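Local coordinates for viral structural protein 4 (Bombyx mori cytoplasmic polyhedrosis virus, PDB 6TZ0) that binds GTP and, as a structural protein found with the viral RNA-dependent RNA polymerase, probably assists transcription of the double-stranded RNA genome, at residues 188-193 against 317-322; 205-210 against 227-232. All coordinates share one frame; numbering follows the deposited sequence.

Contact 1. Residues 188-193 against 317-322; sequences QGIADF and SPHKMM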
loop_
_atom_site.group_PDB
_atom_site.type_symbol
_atom_site.label_atom_id
_atom_site.label_comp_id
_atom_site.label_asym_id
_atom_site.label_seq_id
_atom_site.Cartn_x
_atom_site.Cartn_y
_atom_site.Cartn_z
ATOM N N GLN B 188 25.787 13.812 -33.318
ATOM C CA GLN B 188 26.545 13.822 -32.074
ATOM C C GLN B 188 26.254 15.101 -31.306
ATOM O O GLN B 188 27.151 15.831 -30.885
ATOM C CB GLN B 188 28.039 13.654 -32.320
ATOM C CG GLN B 188 28.435 12.325 -32.932
ATOM C CD GLN B 188 28.056 11.139 -32.066
ATOM O OE1 GLN B 188 28.169 11.186 -30.843
ATOM N NE2 GLN B 188 27.594 10.066 -32.699
ATOM N N GLY B 189 24.971 15.394 -31.133
ATOM C CA GLY B 189 24.537 16.635 -30.544
ATOM C C GLY B 189 24.346 17.761 -31.527
ATOM O O GLY B 189 24.046 18.883 -31.106
ATOM N N ILE B 190 24.517 17.505 -32.819
ATOM C CA ILE B 190 24.368 18.512 -33.859
ATOM C C ILE B 190 23.261 18.055 -34.793
ATOM O O ILE B 190 23.333 16.955 -35.351
ATOM C CB ILE B 190 25.680 18.733 -34.623
ATOM C CG1 ILE B 190 26.737 19.309 -33.689
ATOM C CG2 ILE B 190 25.463 19.656 -35.793
ATOM C CD1 ILE B 190 28.099 19.379 -34.297
ATOM N N ALA B 191 22.240 18.891 -34.954
ATOM C CA ALA B 191 21.136 18.563 -35.843
ATOM C C ALA B 191 21.597 18.638 -37.287
ATOM O O ALA B 191 22.417 19.486 -37.643
ATOM C CB ALA B 191 19.965 19.511 -35.614
ATOM N N ASP B 192 21.088 17.731 -38.116
ATOM C CA ASP B 192 21.549 17.658 -39.495
ATOM C C ASP B 192 21.048 18.847 -40.304
ATOM O O ASP B 192 19.852 19.147 -40.330
ATOM C CB ASP B 192 21.134 16.340 -40.142
ATOM C CG ASP B 192 19.676 16.026 -39.954
ATOM O OD1 ASP B 192 19.023 16.701 -39.142
ATOM O OD2 ASP B 192 19.176 15.111 -40.639
ATOM N N PHE B 193 21.978 19.519 -40.970
ATOM C CA PHE B 193 21.724 20.789 -41.627
ATOM C C PHE B 193 20.984 20.644 -42.948
ATOM O O PHE B 193 20.648 21.661 -43.563
ATOM C CB PHE B 193 23.050 21.507 -41.857
ATOM C CG PHE B 193 23.793 21.819 -40.596
ATOM C CD1 PHE B 193 23.443 22.906 -39.816
ATOM C CD2 PHE B 193 24.849 21.030 -40.193
ATOM C CE1 PHE B 193 24.137 23.195 -38.662
ATOM C CE2 PHE B 193 25.540 21.315 -39.041
ATOM C CZ PHE B 193 25.183 22.397 -38.276
ATOM N N SER B 317 38.933 17.074 -34.729
ATOM C CA SER B 317 38.205 18.237 -35.197
ATOM C C SER B 317 37.511 18.909 -34.024
ATOM O O SER B 317 37.216 18.254 -33.020
ATOM C CB SER B 317 37.164 17.839 -36.251
ATOM O OG SER B 317 37.785 17.245 -37.375
ATOM N N PRO B 318 37.262 20.216 -34.105
ATOM C CA PRO B 318 36.423 20.860 -33.089
ATOM C C PRO B 318 34.981 20.397 -33.195
ATOM O O PRO B 318 34.445 20.218 -34.290
ATOM C CB PRO B 318 36.552 22.350 -33.417
ATOM C CG PRO B 318 37.807 22.459 -34.171
ATOM C CD PRO B 318 37.912 21.210 -34.971
ATOM N N HIS B 319 34.355 20.194 -32.042
ATOM C CA HIS B 319 33.011 19.645 -31.998
ATOM C C HIS B 319 32.286 20.297 -30.833
ATOM O O HIS B 319 32.908 20.917 -29.974
ATOM C CB HIS B 319 33.054 18.119 -31.867
ATOM C CG HIS B 319 31.738 17.452 -32.098
ATOM N ND1 HIS B 319 31.213 17.263 -33.356
ATOM C CD2 HIS B 319 30.824 16.961 -31.232
ATOM C CE1 HIS B 319 30.042 16.663 -33.254
ATOM N NE2 HIS B 319 29.779 16.478 -31.975
ATOM N N LYS B 320 30.962 20.189 -30.827
ATOM C CA LYS B 320 30.159 20.757 -29.754
ATOM C C LYS B 320 30.377 20.005 -28.444
ATOM O O LYS B 320 30.545 18.784 -28.435
ATOM C CB LYS B 320 28.687 20.716 -30.146
ATOM C CG LYS B 320 27.774 21.379 -29.168
ATOM C CD LYS B 320 26.347 21.319 -29.590
ATOM C CE LYS B 320 25.503 21.970 -28.535
ATOM N NZ LYS B 320 25.517 21.176 -27.282
ATOM N N MET B 321 30.399 20.744 -27.335
ATOM C CA MET B 321 30.503 20.126 -26.021
ATOM C C MET B 321 29.246 19.361 -25.644
ATOM O O MET B 321 28.126 19.781 -25.934
ATOM C CB MET B 321 30.788 21.171 -24.946
ATOM C CG MET B 321 32.232 21.561 -24.834
ATOM S SD MET B 321 32.492 22.605 -23.402
ATOM C CE MET B 321 34.253 22.886 -23.512
ATOM N N MET B 322 29.450 18.237 -24.967
ATOM C CA MET B 322 28.363 17.437 -24.432
ATOM C C MET B 322 27.694 18.138 -23.259
ATOM O O MET B 322 28.327 18.868 -22.495
ATOM C CB MET B 322 28.890 16.085 -23.966
ATOM C CG MET B 322 29.474 15.248 -25.066
ATOM S SD MET B 322 30.069 13.651 -24.509
ATOM C CE MET B 322 31.607 14.130 -23.746
#
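The imidazole of His319 meets Gln188 O at its edge, 13° from the ring plane, while Ile190 CD1 approaches the same ring obliquely. At the edge, His319 NE2 donates to Gln188 O over 2.9 Å, with an N-H...O angle of 161°. The carbonyl is met on a bent line, the donor tilted somewhat from its plane. Gln188 CB comes up beside the bond, 3.3 Å from His319 NE2, and Ile190 CD1 reaches His319 CE1 at 3.5 Å, so two aliphatic groups from the loop gather round one end of the imidazole. The ring gets there because CG is anti to the backbone N (chi1 -168°), which carries it from the end of strand 313-319 across to the loop.

Next along, the extended chain of Lys320 passes Gly189, CD lying 3.7 Å from Gly189 O. Its chain turns only at the last torsion, where NZ makes a weak hydrogen bond to Met321 O and a long, weak ion pair with Glu15. Met270, from strand 266-271, touches both Gln188 and His319.

Because a backbone carbonyl can only accept, the bond implies that His319 carries a proton on NE2. One N-H...O=C bond and its aliphatic surroundings thus join the loop after strand 182-184 to the outer strand of the antiparallel sheet, with no salt bridge between the two segments.

Contact 2. Residues 205-210 against 227-232; sequences PFELTA and SIFNNT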
loop_
_atom_site.group_PDB
_atom_site.type_symbol
_atom_site.label_atom_id
_atom_site.label_comp_id
_atom_site.label_asym_id
_atom_site.label_seq_id
_atom_site.Cartn_x
_atom_site.Cartn_y
_atom_site.Cartn_z
ATOM N N PRO B 205 25.959 25.672 -43.217
ATOM C CA PRO B 205 27.404 25.710 -42.965
ATOM C C PRO B 205 28.226 25.177 -44.126
ATOM O O PRO B 205 27.775 24.350 -44.918
ATOM C CB PRO B 205 27.569 24.819 -41.729
ATOM C CG PRO B 205 26.256 24.826 -41.090
ATOM C CD PRO B 205 25.259 24.884 -42.195
ATOM N N PHE B 206 29.461 25.663 -44.207
ATOM C CA PHE B 206 30.436 25.202 -45.183
ATOM C C PHE B 206 31.743 24.924 -44.464
ATOM O O PHE B 206 32.282 25.805 -43.791
ATOM C CB PHE B 206 30.653 26.232 -46.290
ATOM C CG PHE B 206 31.607 25.780 -47.352
ATOM C CD1 PHE B 206 31.208 24.880 -48.318
ATOM C CD2 PHE B 206 32.903 26.259 -47.383
ATOM C CE1 PHE B 206 32.082 24.461 -49.291
ATOM C CE2 PHE B 206 33.780 25.836 -48.350
ATOM C CZ PHE B 206 33.366 24.943 -49.308
ATOM N N GLU B 207 32.259 23.714 -44.624
ATOM C CA GLU B 207 33.436 23.270 -43.895
ATOM C C GLU B 207 34.700 23.534 -44.701
ATOM O O GLU B 207 34.850 23.017 -45.812
ATOM C CB GLU B 207 33.317 21.785 -43.569
ATOM C CG GLU B 207 34.518 21.214 -42.863
ATOM C CD GLU B 207 34.320 19.769 -42.461
ATOM O OE1 GLU B 207 33.228 19.224 -42.719
ATOM O OE2 GLU B 207 35.259 19.173 -41.898
ATOM N N LEU B 208 35.607 24.325 -44.136
ATOM C CA LEU B 208 36.945 24.495 -44.684
ATOM C C LEU B 208 37.857 23.453 -44.055
ATOM O O LEU B 208 37.964 23.387 -42.831
ATOM C CB LEU B 208 37.477 25.898 -44.404
ATOM C CG LEU B 208 36.797 27.082 -45.080
ATOM C CD1 LEU B 208 37.381 28.373 -44.560
ATOM C CD2 LEU B 208 36.970 26.988 -46.576
ATOM N N THR B 209 38.501 22.639 -44.877
ATOM C CA THR B 209 39.497 21.691 -44.397
ATOM C C THR B 209 40.845 22.053 -45.005
ATOM O O THR B 209 40.997 23.089 -45.646
ATOM C CB THR B 209 39.103 20.249 -44.725
ATOM O OG1 THR B 209 39.000 20.082 -46.141
ATOM C CG2 THR B 209 37.780 19.896 -44.087
ATOM N N ALA B 210 41.837 21.195 -44.787
ATOM C CA ALA B 210 43.174 21.458 -45.299
ATOM C C ALA B 210 43.276 21.266 -46.805
ATOM O O ALA B 210 44.149 21.869 -47.435
ATOM C CB ALA B 210 44.194 20.563 -44.596
ATOM N N SER B 227 27.449 29.962 -43.510
ATOM C CA SER B 227 28.311 30.148 -42.356
ATOM C C SER B 227 29.512 29.225 -42.496
ATOM O O SER B 227 29.509 28.297 -43.307
ATOM C CB SER B 227 27.556 29.876 -41.056
ATOM O OG SER B 227 27.147 28.530 -40.981
ATOM N N ILE B 228 30.551 29.487 -41.716
ATOM C CA ILE B 228 31.854 28.876 -41.934
ATOM C C ILE B 228 32.220 28.006 -40.744
ATOM O O ILE B 228 32.202 28.468 -39.600
ATOM C CB ILE B 228 32.931 29.942 -42.185
ATOM C CG1 ILE B 228 32.605 30.721 -43.451
ATOM C CG2 ILE B 228 34.311 29.330 -42.265
ATOM C CD1 ILE B 228 32.543 29.863 -44.684
ATOM N N PHE B 229 32.562 26.754 -41.019
ATOM C CA PHE B 229 33.123 25.843 -40.030
ATOM C C PHE B 229 34.606 25.661 -40.329
ATOM O O PHE B 229 34.979 24.932 -41.249
ATOM C CB PHE B 229 32.368 24.523 -40.031
ATOM C CG PHE B 229 32.979 23.477 -39.162
ATOM C CD1 PHE B 229 33.171 23.703 -37.814
ATOM C CD2 PHE B 229 33.290 22.238 -39.675
ATOM C CE1 PHE B 229 33.726 22.735 -37.015
ATOM C CE2 PHE B 229 33.831 21.260 -38.876
ATOM C CZ PHE B 229 34.048 21.509 -37.547
ATOM N N ASN B 230 35.445 26.323 -39.540
ATOM C CA ASN B 230 36.892 26.277 -39.708
ATOM C C ASN B 230 37.419 24.964 -39.140
ATOM O O ASN B 230 37.419 24.759 -37.924
ATOM C CB ASN B 230 37.526 27.476 -39.011
ATOM C CG ASN B 230 38.992 27.646 -39.332
ATOM O OD1 ASN B 230 39.574 26.892 -40.105
ATOM N ND2 ASN B 230 39.602 28.644 -38.722
ATOM N N ASN B 231 37.890 24.087 -40.013
ATOM C CA ASN B 231 38.476 22.811 -39.628
ATOM C C ASN B 231 39.806 22.635 -40.345
ATOM O O ASN B 231 40.151 21.553 -40.822
ATOM C CB ASN B 231 37.515 21.667 -39.940
ATOM C CG ASN B 231 37.856 20.389 -39.200
ATOM O OD1 ASN B 231 38.819 20.331 -38.441
ATOM N ND2 ASN B 231 37.063 19.352 -39.426
ATOM N N THR B 232 40.563 23.717 -40.454
ATOM C CA THR B 232 41.835 23.702 -41.153
ATOM C C THR B 232 43.025 23.525 -40.225
ATOM O O THR B 232 44.140 23.311 -40.710
ATOM C CB THR B 232 42.003 24.997 -41.946
ATOM O OG1 THR B 232 41.997 26.107 -41.044
ATOM C CG2 THR B 232 40.860 25.160 -42.918
#
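Ser227 O receives two donors from residues 205-210: Phe206 N at 2.8 Å, and Pro205 CA in a CA-H...O contact at 3.4 Å. The ladder continues from there. Phe206 O accepts from Phe229 N at 2.9 Å, Phe229 O from Leu208 N at 3.0 Å, and Leu208 O from Asn231 N at 2.9 Å. Phe206 and Leu208 therefore each use N and O to straddle one residue opposite, Ile228 and Asn230 respectively, which is the parallel bonding pattern. The short strand axes run 31° apart.

On the face bearing Glu207 and Phe229, the two side chains lie side by side, Glu207 CG 3.6 Å from Phe229 CD2, with Glu207 CB in the plane at the ring's edge. Extended from CG onward, Glu207 brings OE2 to Asn231 ND2 at 3.1 Å; this bond uses the anti side of the carboxylate, out of its plane, and the carboxylate and amide planes stand only 15° apart. The same ND2 also bonds Ser317 OG, so one amide nitrogen serves two acceptors. The other face carries Leu208 and Ile228, which cross at an angle, and helix 236-242 covers it through Ile239. Here Asn230 OD1 takes the hydroxyl of Thr232 in its carbonyl plane (Thr232 OG1 to Asn230 OD1, 2.7 Å), while Asn230 ND2 bonds Asp236 of that helix. Thr232 CG2 lies against Leu208 O and Thr209 O.

The whole is a two-stranded parallel β-ladder, its strands joined by a crossover connection without helix.

How the contacts relate
The centres of contacts 1 and 2 lie 14 Å apart, and the segments meet directly at two places. Ser317 OG, at the start of 317-322, is 3.0 Å from Asn231 ND2, a probable hydrogen bond, and next to it Pro318 O packs 3.5 Å from Phe229 CZ. Separately, on the loop side, Phe193 CD1 sits 3.6 Å from Pro205 CD. By these distances both halves of contact 1 touch the ladder of contact 2. In sequence, that ladder falls entirely between the two halves. Neither contact lies at the GTP sites, which include Lys359 and Thr360; the chain reaches them only after leaving 317-322 through helix 326-340 and strand 347-353.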